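Local coordinates for tungstate ABC transporter, periplasmic tungstate-binding protein (Geobacter sulfurreducens, PDB 3LR1) that probably binds tungstate in the periplasm and delivers it to an ABC transporter for uptake into the cell, at residues K109-T113 / K114-F118. Residues are numbered along the deposited sequence; the frame is centred on the assembly and turned at random.
Sequences KLLAT and KGATF
Leu111 O and the backbone N of Ala116, 3.0 Å apart, make the long bond of a Schellman motif that ends helix 104-114. Its companion, Gly115 N to Ala112 O, is weak at 3.3 Å. Gly115 is the C-prime residue; its positive phi of 67° turns the chain out of the helix. Gly115 N also makes a weak, strongly bent bond to Leu111 O, which thus takes N-H groups from two successive residues. One step earlier the helical pattern still holds: Lys114 N meets Leu110 O at 2.9 Å with a nearly straight N-H (164°). Near the end of the helix, Lys109 O is gripped twice by Thr113, by its N and, at 2.8 Å, by OG1, the two donors arriving from opposite faces of the carbonyl plane. The hydroxyl gets there because OG1 stands anti to the carbonyl carbon (chi1 -58°), folded back along the helix.

Apolar contacts follow the turn. Leu111 divides its two methyls: CD2 rests 3.7 Å from Ala116 CB, while CD1 lies obliquely by the Phe118 ring, 3.8 Å from Phe118 CD1, the two side chains crossing at about a right angle.

The turn joins helix 104-114 to strand 118-120. Tyr167 of strand 167-171 touches both Leu111 and Ala116, Phe118 also packs on Leu169 and on Glu131 of helix 126-137, and its backbone bonds to Trp146 and Val148 bring the chain into the sheet.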
loop_
_atom_site.group_PDB
_atom_site.type_symbol
_atom_site.label_atom_id
_atom_site.label_comp_id
_atom_site.label_asym_id
_atom_site.label_seq_id
_atom_site.Cartn_x
_atom_site.Cartn_y
_atom_site.Cartn_z
ATOM N N LYS A 109 0.302 3.275 -21.911
ATOM C CA LYS A 109 0.416 2.910 -23.322
ATOM C C LYS A 109 1.424 3.816 -24.065
ATOM O O LYS A 109 2.157 3.333 -24.935
ATOM C CB LYS A 109 -0.952 2.914 -23.976
ATOM C CG LYS A 109 -1.169 1.798 -25.037
ATOM C CD LYS A 109 -0.568 2.115 -26.380
ATOM C CE LYS A 109 -1.163 1.217 -27.520
ATOM N NZ LYS A 109 -1.077 1.851 -28.865
ATOM N N LEU A 110 1.450 5.114 -23.739
ATOM C CA LEU A 110 2.516 6.044 -24.200
ATOM C C LEU A 110 3.904 5.511 -23.829
ATOM O O LEU A 110 4.824 5.568 -24.662
ATOM C CB LEU A 110 2.353 7.459 -23.617
ATOM C CG LEU A 110 1.855 8.719 -24.339
ATOM C CD1 LEU A 110 1.289 8.493 -25.733
ATOM C CD2 LEU A 110 0.840 9.506 -23.496
ATOM N N LEU A 111 4.059 5.009 -22.604
ATOM C CA LEU A 111 5.342 4.405 -22.155
ATOM C C LEU A 111 5.726 3.184 -22.976
ATOM O O LEU A 111 6.843 3.109 -23.502
ATOM C CB LEU A 111 5.328 4.018 -20.643
ATOM C CG LEU A 111 5.226 5.232 -19.721
ATOM C CD1 LEU A 111 5.146 4.873 -18.238
ATOM C CD2 LEU A 111 6.417 6.140 -19.960
ATOM N N ALA A 112 4.809 2.235 -23.102
ATOM C CA ALA A 112 5.077 1.031 -23.864
ATOM C C ALA A 112 5.419 1.352 -25.331
ATOM O O ALA A 112 6.308 0.732 -25.894
ATOM C CB ALA A 112 3.904 0.082 -23.798
ATOM N N THR A 113 4.730 2.323 -25.920
ATOM C CA THR A 113 4.929 2.701 -27.336
ATOM C C THR A 113 6.243 3.423 -27.558
ATOM O O THR A 113 6.965 3.162 -28.548
ATOM C CB THR A 113 3.773 3.610 -27.839
ATOM O OG1 THR A 113 2.532 2.919 -27.682
ATOM C CG2 THR A 113 3.944 3.971 -29.340
ATOM N N LYS A 114 6.562 4.348 -26.674
ATOM C CA LYS A 114 7.851 5.026 -26.717
ATOM C C LYS A 114 9.023 4.075 -26.306
ATOM O O LYS A 114 10.182 4.348 -26.608
ATOM C CB LYS A 114 7.796 6.282 -25.806
ATOM C CG LYS A 114 9.080 7.144 -25.740
ATOM C CD LYS A 114 9.217 8.076 -26.916
ATOM C CE LYS A 114 10.558 8.852 -26.876
ATOM N NZ LYS A 114 11.440 8.585 -28.075
ATOM N N GLY A 115 8.718 2.956 -25.645
ATOM C CA GLY A 115 9.737 2.103 -25.097
ATOM C C GLY A 115 10.502 2.753 -23.943
ATOM O O GLY A 115 11.690 2.465 -23.778
ATOM N N ALA A 116 9.825 3.600 -23.136
ATOM C CA ALA A 116 10.429 4.282 -21.996
ATOM C C ALA A 116 10.530 3.329 -20.807
ATOM O O ALA A 116 9.606 2.562 -20.518
ATOM C CB ALA A 116 9.625 5.512 -21.596
ATOM N N THR A 117 11.665 3.369 -20.124
ATOM C CA THR A 117 11.910 2.453 -19.050
ATOM C C THR A 117 10.874 2.632 -17.945
ATOM O O THR A 117 10.593 3.770 -17.576
ATOM C CB THR A 117 13.295 2.650 -18.495
ATOM O OG1 THR A 117 14.238 2.474 -19.570
ATOM C CG2 THR A 117 13.560 1.611 -17.464
ATOM N N PHE A 118 10.310 1.519 -17.467
ATOM C CA PHE A 118 9.234 1.500 -16.472
ATOM C C PHE A 118 9.507 0.351 -15.465
ATOM O O PHE A 118 9.717 -0.813 -15.854
ATOM C CB PHE A 118 7.840 1.311 -17.115
ATOM C CG PHE A 118 6.719 1.122 -16.112
ATOM C CD1 PHE A 118 5.966 2.218 -15.664
ATOM C CD2 PHE A 118 6.441 -0.130 -15.602
ATOM C CE1 PHE A 118 4.976 2.049 -14.727
ATOM C CE2 PHE A 118 5.411 -0.320 -14.671
ATOM C CZ PHE A 118 4.704 0.763 -14.207
#